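Secreted effector protein SifA (Salmonella typhimurium, PDB 3CXB) acts inside host cells, where it interacts with host PLEKHM2 (SKIP) and is required for endosomal tubulation and the formation of Salmonella-induced filaments. Local coordinates at residues K45-M53 with R64-L75; T230-M241 with M313-H322. All coordinates share one frame; numbering follows the deposited sequence.

In the fold
Both contacts join two helices that run against one another, but they lie in separate parts of the chain, with centres 30 Å apart and nearest atoms about 13 Å apart. They share no element. Interaction 1 links helices 42-54 and 62-75 near the N-terminus, close in sequence and set against beta strands; interaction 2 brings segment 230-241 to segment 313-322 across 71 intervening residues, 37 of them helical and none in a strand. Each is partly buried, and interaction 2 lies farther from the chain centre, 23 Å against 15 Å. Interaction 1 edges an apolar seam with a salt-bridge network, whereas interaction 2 has no hydrogen bond across it and relies on side-chain fit.

Interaction 1 (K45-M53 with R64-L75); sequences KADRCLHEM and RLTEIFFELKEL
I68 lies between the two helices with its branches divided: CG2 packs on C49 CB at 3.8 Å, while CD1 reaches the carboxylate carbon and CG of E52 and the CB of M53. With CG1 beside its own backbone N (chi1 -58°), I68 also places CG1 under one face of the R64 guanidinium, 3.6 Å from that plane.

The guanidinium is gripped side-on by E52: R64 NE meets E52 OE1 at 2.6 Å in a nearly straight bond, and R64 NH1 meets E52 OE2 at 2.8 Å. Both oxygens are approached on their syn sides, yet the carboxylate and guanidinium planes are 35° apart, so the bidentate pair is twisted. R64 NH2 is shared by E67 OE2 and E71 OE2. E52 and E67 thus sit at the guanidinium edge and E71 is tilted from its plane; together they fix its rotation, and the arginine probably offsets the mutual repulsion of the carboxylates.

The apolar seam continues toward A46. L72 CD2 touches A46 CB at 3.7 Å and also reaches C49 CB, and L75 CD1 lies 3.8 Å from A46 CB. The small alanine coincides with the closest backbone pairing, A46 to L72, in this helical hairpin, where the axes of the two segments run nearly antiparallel, at 161°.

Around the pair, M53 and L65 meet strand 108-114 and L72 meets F84 of strand 84-87; L50 faces helix 25-34, and E67 bonds H300 of helix 283-303.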
loop_
_atom_site.group_PDB
_atom_site.type_symbol
_atom_site.label_atom_id
_atom_site.label_comp_id
_atom_site.label_asym_id
_atom_site.label_seq_id
_atom_site.Cartn_x
_atom_site.Cartn_y
_atom_site.Cartn_z
ATOM N N LYS A 45 8.718 -20.108 -5.060
ATOM C CA LYS A 45 8.436 -18.764 -4.582
ATOM C C LYS A 45 7.115 -18.690 -3.791
ATOM O O LYS A 45 7.023 -17.986 -2.780
ATOM C CB LYS A 45 8.396 -17.772 -5.747
ATOM C CG LYS A 45 9.743 -17.560 -6.434
ATOM C CD LYS A 45 9.610 -16.639 -7.652
ATOM C CE LYS A 45 10.936 -16.475 -8.396
ATOM N NZ LYS A 45 10.863 -15.493 -9.522
ATOM N N ALA A 46 6.091 -19.404 -4.240
ATOM C CA ALA A 46 4.815 -19.391 -3.528
ATOM C C ALA A 46 4.987 -20.102 -2.182
ATOM O O ALA A 46 4.235 -19.878 -1.229
ATOM C CB ALA A 46 3.735 -20.089 -4.363
ATOM N N ASP A 47 5.992 -20.963 -2.121
ATOM C CA ASP A 47 6.280 -21.721 -0.918
ATOM C C ASP A 47 6.922 -20.810 0.119
ATOM O O ASP A 47 6.597 -20.871 1.308
ATOM C CB ASP A 47 7.210 -22.887 -1.260
ATOM C CG ASP A 47 7.618 -23.688 -0.045
ATOM O OD1 ASP A 47 8.392 -23.174 0.776
ATOM O OD2 ASP A 47 7.167 -24.835 0.104
ATOM N N ARG A 48 7.836 -19.960 -0.335
ATOM C CA ARG A 48 8.490 -19.045 0.579
ATOM C C ARG A 48 7.486 -17.986 1.014
ATOM O O ARG A 48 7.565 -17.474 2.126
ATOM C CB ARG A 48 9.715 -18.408 -0.076
ATOM C CG ARG A 48 10.908 -18.300 0.873
ATOM C CD ARG A 48 11.226 -19.651 1.507
ATOM N NE ARG A 48 12.378 -19.593 2.402
ATOM C CZ ARG A 48 12.824 -20.623 3.120
ATOM N NH1 ARG A 48 12.212 -21.798 3.051
ATOM N NH2 ARG A 48 13.886 -20.480 3.905
ATOM N N CYS A 49 6.540 -17.661 0.139
ATOM C CA CYS A 49 5.496 -16.702 0.477
ATOM C C CYS A 49 4.738 -17.213 1.698
ATOM O O CYS A 49 4.678 -16.563 2.742
ATOM C CB CYS A 49 4.503 -16.563 -0.666
ATOM S SG CYS A 49 4.972 -15.426 -1.960
ATOM N N LEU A 50 4.146 -18.390 1.543
ATOM C CA LEU A 50 3.390 -19.011 2.613
ATOM C C LEU A 50 4.220 -19.021 3.881
ATOM O O LEU A 50 3.736 -18.660 4.959
ATOM C CB LEU A 50 3.022 -20.440 2.229
ATOM C CG LEU A 50 1.984 -20.592 1.118
ATOM C CD1 LEU A 50 1.958 -22.031 0.610
ATOM C CD2 LEU A 50 0.618 -20.192 1.656
ATOM N N HIS A 51 5.477 -19.429 3.757
ATOM C CA HIS A 51 6.326 -19.487 4.929
ATOM C C HIS A 51 6.391 -18.147 5.620
ATOM O O HIS A 51 6.178 -18.062 6.835
ATOM C CB HIS A 51 7.735 -19.937 4.590
ATOM C CG HIS A 51 8.663 -19.880 5.755
ATOM N ND1 HIS A 51 9.353 -18.738 6.102
ATOM C CD2 HIS A 51 8.999 -20.816 6.676
ATOM C CE1 HIS A 51 10.078 -18.973 7.181
ATOM N NE2 HIS A 51 9.881 -20.226 7.551
ATOM N N GLU A 52 6.680 -17.095 4.861
ATOM C CA GLU A 52 6.750 -15.767 5.465
ATOM C C GLU A 52 5.409 -15.394 6.103
ATOM O O GLU A 52 5.346 -14.750 7.155
ATOM C CB GLU A 52 7.096 -14.707 4.417
ATOM C CG GLU A 52 7.006 -13.275 4.964
ATOM C CD GLU A 52 7.212 -12.222 3.899
ATOM O OE1 GLU A 52 7.068 -11.018 4.187
ATOM O OE2 GLU A 52 7.524 -12.593 2.757
ATOM N N MET A 53 4.339 -15.831 5.460
ATOM C CA MET A 53 3.005 -15.486 5.903
ATOM C C MET A 53 2.487 -16.155 7.133
ATOM O O MET A 53 1.842 -15.517 7.956
ATOM C CB MET A 53 1.998 -15.725 4.782
ATOM C CG MET A 53 0.564 -15.448 5.195
ATOM S SD MET A 53 -0.572 -15.838 3.873
ATOM C CE MET A 53 -1.768 -16.797 4.712
ATOM N N ARG A 64 1.632 -6.089 4.554
ATOM C CA ARG A 64 2.441 -7.164 3.966
ATOM C C ARG A 64 1.577 -8.419 3.764
ATOM O O ARG A 64 1.822 -9.232 2.860
ATOM C CB ARG A 64 3.639 -7.460 4.866
ATOM C CG ARG A 64 4.544 -8.584 4.393
ATOM C CD ARG A 64 5.088 -8.315 3.008
ATOM N NE ARG A 64 5.869 -9.444 2.503
ATOM C CZ ARG A 64 6.033 -9.710 1.210
ATOM N NH1 ARG A 64 6.759 -10.753 0.829
ATOM N NH2 ARG A 64 5.457 -8.929 0.301
ATOM N N LEU A 65 0.568 -8.572 4.620
ATOM C CA LEU A 65 -0.360 -9.692 4.506
ATOM C C LEU A 65 -1.053 -9.610 3.153
ATOM O O LEU A 65 -1.033 -10.573 2.392
ATOM C CB LEU A 65 -1.448 -9.632 5.578
ATOM C CG LEU A 65 -1.929 -10.976 6.143
ATOM C CD1 LEU A 65 -3.135 -10.745 6.989
ATOM C CD2 LEU A 65 -2.234 -11.954 5.070
ATOM N N THR A 66 -1.674 -8.472 2.853
ATOM C CA THR A 66 -2.374 -8.342 1.575
ATOM C C THR A 66 -1.452 -8.527 0.378
ATOM O O THR A 66 -1.852 -9.162 -0.611
ATOM C CB THR A 66 -3.086 -6.989 1.423
ATOM O OG1 THR A 66 -2.107 -5.959 1.233
ATOM C CG2 THR A 66 -3.910 -6.670 2.674
ATOM N N GLU A 67 -0.223 -8.010 0.458
ATOM C CA GLU A 67 0.679 -8.164 -0.679
ATOM C C GLU A 67 0.899 -9.624 -0.993
ATOM O O GLU A 67 0.745 -10.062 -2.140
ATOM C CB GLU A 67 2.057 -7.544 -0.416
ATOM C CG GLU A 67 2.129 -6.035 -0.344
ATOM C CD GLU A 67 3.511 -5.559 0.039
ATOM O OE1 GLU A 67 3.727 -4.324 0.070
ATOM O OE2 GLU A 67 4.380 -6.424 0.316
ATOM N N ILE A 68 1.267 -10.376 0.035
ATOM C CA ILE A 68 1.590 -11.779 -0.142
ATOM C C ILE A 68 0.469 -12.521 -0.798
ATOM O O ILE A 68 0.686 -13.453 -1.590
ATOM C CB ILE A 68 1.932 -12.452 1.191
ATOM C CG1 ILE A 68 3.109 -11.713 1.848
ATOM C CG2 ILE A 68 2.327 -13.898 0.944
ATOM C CD1 ILE A 68 3.425 -12.169 3.285
ATOM N N PHE A 69 -0.742 -12.093 -0.474
ATOM C CA PHE A 69 -1.916 -12.717 -1.039
ATOM C C PHE A 69 -1.844 -12.605 -2.569
ATOM O O PHE A 69 -1.953 -13.603 -3.281
ATOM C CB PHE A 69 -3.173 -12.023 -0.520
ATOM C CG PHE A 69 -4.437 -12.614 -1.048
ATOM C CD1 PHE A 69 -4.911 -13.827 -0.554
ATOM C CD2 PHE A 69 -5.156 -11.959 -2.047
ATOM C CE1 PHE A 69 -6.085 -14.386 -1.032
ATOM C CE2 PHE A 69 -6.334 -12.511 -2.536
ATOM C CZ PHE A 69 -6.801 -13.738 -2.020
ATOM N N PHE A 70 -1.631 -11.388 -3.068
ATOM C CA PHE A 70 -1.570 -11.170 -4.509
ATOM C C PHE A 70 -0.308 -11.696 -5.178
ATOM O O PHE A 70 -0.298 -11.978 -6.371
ATOM C CB PHE A 70 -1.809 -9.692 -4.812
ATOM C CG PHE A 70 -3.230 -9.275 -4.558
ATOM C CD1 PHE A 70 -4.235 -9.595 -5.461
ATOM C CD2 PHE A 70 -3.586 -8.647 -3.378
ATOM C CE1 PHE A 70 -5.570 -9.328 -5.170
ATOM C CE2 PHE A 70 -4.938 -8.376 -3.083
ATOM C CZ PHE A 70 -5.921 -8.707 -3.982
ATOM N N GLU A 71 0.764 -11.843 -4.419
ATOM C CA GLU A 71 1.959 -12.399 -5.028
ATOM C C GLU A 71 1.577 -13.849 -5.337
ATOM O O GLU A 71 1.983 -14.422 -6.343
ATOM C CB GLU A 71 3.150 -12.323 -4.059
ATOM C CG GLU A 71 3.908 -10.977 -4.096
ATOM C CD GLU A 71 4.950 -10.814 -2.983
ATOM O OE1 GLU A 71 5.726 -11.772 -2.743
ATOM O OE2 GLU A 71 5.004 -9.721 -2.362
ATOM N N LEU A 72 0.771 -14.440 -4.469
ATOM C CA LEU A 72 0.348 -15.806 -4.692
ATOM C C LEU A 72 -0.574 -15.845 -5.907
ATOM O O LEU A 72 -0.371 -16.633 -6.826
ATOM C CB LEU A 72 -0.380 -16.350 -3.457
ATOM C CG LEU A 72 0.522 -16.641 -2.254
ATOM C CD1 LEU A 72 -0.301 -16.743 -0.990
ATOM C CD2 LEU A 72 1.308 -17.949 -2.497
ATOM N N LYS A 73 -1.583 -14.979 -5.909
ATOM C CA LYS A 73 -2.531 -14.941 -7.007
ATOM C C LYS A 73 -1.783 -14.748 -8.321
ATOM O O LYS A 73 -2.019 -15.458 -9.299
ATOM C CB LYS A 73 -3.524 -13.814 -6.798
ATOM C CG LYS A 73 -4.640 -13.802 -7.818
ATOM C CD LYS A 73 -5.569 -12.624 -7.576
ATOM C CE LYS A 73 -6.557 -12.430 -8.706
ATOM N NZ LYS A 73 -7.236 -11.109 -8.549
ATOM N N GLU A 74 -0.861 -13.799 -8.330
ATOM C CA GLU A 74 -0.063 -13.522 -9.512
ATOM C C GLU A 74 0.804 -14.742 -9.877
ATOM O O GLU A 74 1.044 -15.002 -11.051
ATOM C CB GLU A 74 0.806 -12.284 -9.261
ATOM C CG GLU A 74 1.242 -11.515 -10.510
ATOM C CD GLU A 74 2.256 -12.273 -11.372
ATOM O OE1 GLU A 74 3.255 -12.789 -10.821
ATOM O OE2 GLU A 74 2.066 -12.343 -12.609
ATOM N N LEU A 75 1.260 -15.504 -8.887
ATOM C CA LEU A 75 2.091 -16.675 -9.179
ATOM C C LEU A 75 1.318 -17.870 -9.739
ATOM O O LEU A 75 1.877 -18.727 -10.424
ATOM C CB LEU A 75 2.845 -17.140 -7.928
ATOM C CG LEU A 75 3.991 -16.260 -7.426
ATOM C CD1 LEU A 75 4.533 -16.822 -6.114
ATOM C CD2 LEU A 75 5.087 -16.190 -8.487
#

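Interaction 2 (T230-M241 with M313-H322); sequences TQQNAFLETMAM and MAEEQLTTLH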
loop_
_atom_site.group_PDB
_atom_site.type_symbol
_atom_site.label_atom_id
_atom_site.label_comp_id
_atom_site.label_asym_id
_atom_site.label_seq_id
_atom_site.Cartn_x
_atom_site.Cartn_y
_atom_site.Cartn_z
ATOM N N THR A 230 26.216 16.425 -1.848
ATOM C CA THR A 230 25.794 15.120 -1.351
ATOM C C THR A 230 24.281 15.043 -1.468
ATOM O O THR A 230 23.721 14.006 -1.831
ATOM C CB THR A 230 26.130 14.908 0.137
ATOM O OG1 THR A 230 27.461 15.361 0.410
ATOM C CG2 THR A 230 26.017 13.420 0.487
ATOM N N GLN A 231 23.614 16.147 -1.178
ATOM C CA GLN A 231 22.173 16.149 -1.265
ATOM C C GLN A 231 21.730 15.767 -2.654
ATOM O O GLN A 231 20.758 15.028 -2.813
ATOM C CB GLN A 231 21.609 17.514 -0.886
ATOM C CG GLN A 231 21.726 17.789 0.603
ATOM C CD GLN A 231 21.227 19.154 0.987
ATOM O OE1 GLN A 231 20.088 19.518 0.681
ATOM N NE2 GLN A 231 22.076 19.922 1.670
ATOM N N GLN A 232 22.443 16.252 -3.667
ATOM C CA GLN A 232 22.062 15.930 -5.035
ATOM C C GLN A 232 22.541 14.534 -5.410
ATOM O O GLN A 232 21.874 13.816 -6.161
ATOM C CB GLN A 232 22.609 16.967 -6.017
ATOM C CG GLN A 232 21.930 16.904 -7.385
ATOM C CD GLN A 232 20.430 17.168 -7.307
ATOM O OE1 GLN A 232 19.752 16.699 -6.393
ATOM N NE2 GLN A 232 19.906 17.914 -8.275
ATOM N N ASN A 233 23.693 14.145 -4.879
ATOM C CA ASN A 233 24.214 12.825 -5.163
ATOM C C ASN A 233 23.226 11.781 -4.644
ATOM O O ASN A 233 22.920 10.813 -5.336
ATOM C CB ASN A 233 25.594 12.653 -4.522
ATOM C CG ASN A 233 26.721 13.237 -5.383
ATOM O OD1 ASN A 233 26.610 14.347 -5.919
ATOM N ND2 ASN A 233 27.813 12.486 -5.512
ATOM N N ALA A 234 22.699 11.991 -3.442
ATOM C CA ALA A 234 21.744 11.046 -2.875
ATOM C C ALA A 234 20.509 10.973 -3.765
ATOM O O ALA A 234 20.053 9.883 -4.130
ATOM C CB ALA A 234 21.347 11.467 -1.444
ATOM N N PHE A 235 19.965 12.135 -4.116
ATOM C CA PHE A 235 18.789 12.172 -4.975
ATOM C C PHE A 235 18.974 11.421 -6.301
ATOM O O PHE A 235 18.076 10.706 -6.744
ATOM C CB PHE A 235 18.395 13.590 -5.332
ATOM C CG PHE A 235 17.271 13.644 -6.321
ATOM C CD1 PHE A 235 15.951 13.506 -5.896
ATOM C CD2 PHE A 235 17.530 13.793 -7.687
ATOM C CE1 PHE A 235 14.901 13.527 -6.811
ATOM C CE2 PHE A 235 16.475 13.814 -8.616
ATOM C CZ PHE A 235 15.163 13.680 -8.176
ATOM N N LEU A 236 20.116 11.613 -6.952
ATOM C CA LEU A 236 20.378 10.949 -8.222
ATOM C C LEU A 236 20.654 9.464 -8.050
ATOM O O LEU A 236 20.280 8.654 -8.910
ATOM C CB LEU A 236 21.578 11.593 -8.927
ATOM C CG LEU A 236 21.484 13.091 -9.235
ATOM C CD1 LEU A 236 22.811 13.550 -9.809
ATOM C CD2 LEU A 236 20.350 13.385 -10.196
ATOM N N GLU A 237 21.306 9.122 -6.941
ATOM C CA GLU A 237 21.669 7.748 -6.632
ATOM C C GLU A 237 20.426 6.912 -6.338
ATOM O O GLU A 237 20.240 5.841 -6.917
ATOM C CB GLU A 237 22.621 7.721 -5.433
ATOM C CG GLU A 237 23.438 6.451 -5.307
ATOM C CD GLU A 237 24.904 6.673 -5.630
ATOM O OE1 GLU A 237 25.630 5.671 -5.811
ATOM O OE2 GLU A 237 25.331 7.848 -5.695
ATOM N N THR A 238 19.557 7.398 -5.460
ATOM C CA THR A 238 18.366 6.624 -5.153
ATOM C C THR A 238 17.464 6.560 -6.385
ATOM O O THR A 238 16.839 5.533 -6.650
ATOM C CB THR A 238 17.568 7.206 -3.969
ATOM O OG1 THR A 238 16.693 8.222 -4.454
ATOM C CG2 THR A 238 18.501 7.807 -2.923
ATOM N N MET A 239 17.385 7.648 -7.141
ATOM C CA MET A 239 16.565 7.630 -8.353
ATOM C C MET A 239 17.108 6.539 -9.271
ATOM O O MET A 239 16.351 5.804 -9.907
ATOM C CB MET A 239 16.648 8.960 -9.096
ATOM C CG MET A 239 15.838 10.079 -8.509
ATOM S SD MET A 239 14.108 9.807 -8.783
ATOM C CE MET A 239 13.842 10.680 -10.300
ATOM N N ALA A 240 18.433 6.432 -9.327
ATOM C CA ALA A 240 19.050 5.442 -10.186
ATOM C C ALA A 240 18.711 4.045 -9.731
ATOM O O ALA A 240 18.275 3.229 -10.530
ATOM C CB ALA A 240 20.554 5.634 -10.227
ATOM N N MET A 241 18.905 3.763 -8.451
ATOM C CA MET A 241 18.607 2.434 -7.944
ATOM C C MET A 241 17.171 2.011 -8.221
ATOM O O MET A 241 16.899 0.835 -8.426
ATOM C CB MET A 241 18.878 2.375 -6.447
ATOM C CG MET A 241 20.294 2.013 -6.101
ATOM S SD MET A 241 20.610 2.200 -4.335
ATOM C CE MET A 241 21.757 3.602 -4.385
ATOM N N MET A 313 14.924 4.780 2.099
ATOM C CA MET A 313 16.193 4.394 1.504
ATOM C C MET A 313 16.902 5.649 1.001
ATOM O O MET A 313 18.137 5.720 0.963
ATOM C CB MET A 313 15.986 3.372 0.390
ATOM C CG MET A 313 15.266 3.867 -0.813
ATOM S SD MET A 313 15.125 2.525 -2.027
ATOM C CE MET A 313 16.728 2.578 -2.794
ATOM N N ALA A 314 16.111 6.652 0.642
ATOM C CA ALA A 314 16.680 7.911 0.207
ATOM C C ALA A 314 17.351 8.556 1.423
ATOM O O ALA A 314 18.470 9.030 1.341
ATOM C CB ALA A 314 15.590 8.836 -0.353
ATOM N N GLU A 315 16.669 8.564 2.555
ATOM C CA GLU A 315 17.242 9.146 3.752
ATOM C C GLU A 315 18.524 8.411 4.126
ATOM O O GLU A 315 19.483 9.019 4.592
ATOM C CB GLU A 315 16.236 9.055 4.905
ATOM C CG GLU A 315 15.010 9.899 4.661
ATOM C CD GLU A 315 13.866 9.572 5.585
ATOM O OE1 GLU A 315 12.805 10.199 5.425
ATOM O OE2 GLU A 315 14.009 8.695 6.462
ATOM N N GLU A 316 18.541 7.103 3.901
ATOM C CA GLU A 316 19.698 6.304 4.266
ATOM C C GLU A 316 20.826 6.526 3.297
ATOM O O GLU A 316 21.988 6.338 3.643
ATOM C CB GLU A 316 19.326 4.820 4.325
ATOM C CG GLU A 316 18.381 4.438 5.456
ATOM C CD GLU A 316 17.994 2.978 5.383
ATOM O OE1 GLU A 316 18.910 2.133 5.290
ATOM O OE2 GLU A 316 16.784 2.668 5.414
ATOM N N GLN A 317 20.483 6.915 2.077
ATOM C CA GLN A 317 21.502 7.188 1.075
ATOM C C GLN A 317 22.235 8.456 1.492
ATOM O O GLN A 317 23.463 8.502 1.553
ATOM C CB GLN A 317 20.874 7.383 -0.313
ATOM C CG GLN A 317 20.842 6.116 -1.155
ATOM C CD GLN A 317 22.234 5.634 -1.525
ATOM O OE1 GLN A 317 22.447 4.452 -1.814
ATOM N NE2 GLN A 317 23.192 6.554 -1.524
ATOM N N LEU A 318 21.458 9.487 1.784
ATOM C CA LEU A 318 22.016 10.753 2.202
ATOM C C LEU A 318 22.988 10.545 3.362
ATOM O O LEU A 318 24.111 11.014 3.333
ATOM C CB LEU A 318 20.901 11.698 2.633
ATOM C CG LEU A 318 21.399 13.110 2.904
ATOM C CD1 LEU A 318 21.771 13.750 1.560
ATOM C CD2 LEU A 318 20.321 13.931 3.594
ATOM N N THR A 319 22.570 9.815 4.378
ATOM C CA THR A 319 23.439 9.612 5.519
ATOM C C THR A 319 24.648 8.761 5.191
ATOM O O THR A 319 25.758 9.044 5.642
ATOM C CB THR A 319 22.675 8.977 6.682
ATOM O OG1 THR A 319 22.171 7.695 6.279
ATOM C CG2 THR A 319 21.516 9.889 7.107
ATOM N N THR A 320 24.434 7.715 4.407
ATOM C CA THR A 320 25.521 6.820 4.035
ATOM C C THR A 320 26.558 7.558 3.166
ATOM O O THR A 320 27.774 7.402 3.338
ATOM C CB THR A 320 24.958 5.563 3.308
ATOM O OG1 THR A 320 26.000 4.600 3.134
ATOM C CG2 THR A 320 24.390 5.930 1.954
ATOM N N LEU A 321 26.088 8.377 2.240
ATOM C CA LEU A 321 27.022 9.111 1.415
ATOM C C LEU A 321 27.800 10.078 2.299
ATOM O O LEU A 321 29.033 10.105 2.262
ATOM C CB LEU A 321 26.293 9.881 0.311
ATOM C CG LEU A 321 25.816 9.067 -0.892
ATOM C CD1 LEU A 321 25.064 9.977 -1.871
ATOM C CD2 LEU A 321 27.026 8.413 -1.569
ATOM N N HIS A 322 27.086 10.861 3.106
ATOM C CA HIS A 322 27.731 11.831 3.983
ATOM C C HIS A 322 28.848 11.231 4.831
ATOM O O HIS A 322 29.954 11.763 4.870
ATOM C CB HIS A 322 26.719 12.487 4.913
ATOM C CG HIS A 322 27.305 13.585 5.740
ATOM N ND1 HIS A 322 26.626 14.175 6.782
ATOM C CD2 HIS A 322 28.502 14.214 5.669
ATOM C CE1 HIS A 322 27.379 15.119 7.319
ATOM N NE2 HIS A 322 28.522 15.163 6.662
#
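A234 sets its methyl directly against the backbone of the opposing helix, CB lying 3.8 Å from L318 CA, and the A234 and L318 CA atoms are the closest CA pair, 5.1 Å apart. L318 completes this tight part: its CG swings anti to the backbone N (chi1 -172°), which brings CD1 to 3.8 Å from A234 CB and 3.7 Å from Q231 CA. The L318 and Q231 side chains run alongside each other in the same direction, while Q231 NE2 is turned to I226 O outside the contact. One turn on from A234, T238 CG2 lies near A314, though it is modelled too close to A234 O and the detail is doubtful.

Two side chains meet the criterion for knobs-into-holes packing. L321 enters a hole bounded by T230, N233, A234 and E237, its CB 3.6 Å from T230 CG2; Q317 enters the next, among A234, E237, T238 and M241, the M241 end being doubtful. The axes, 8.6 Å apart at closest approach, are inclined at 132°, an oblique crossing with the two directions broadly opposed, within the helical C-terminal part of SifA, whose fold resembles that of SopE-type exchange factors. Helix 197-220 adjoins it, I210 touching T238.

Toward solvent the fit is looser. E237 crosses Q317 at about a right angle, with carboxylate and amide planes only 10° apart, but they meet through E237 CG and Q317 NE2 at 3.8 Å, without a hydrogen bond. Beyond them, the exposed M241 slides past M313, SD to CE 4.2 Å.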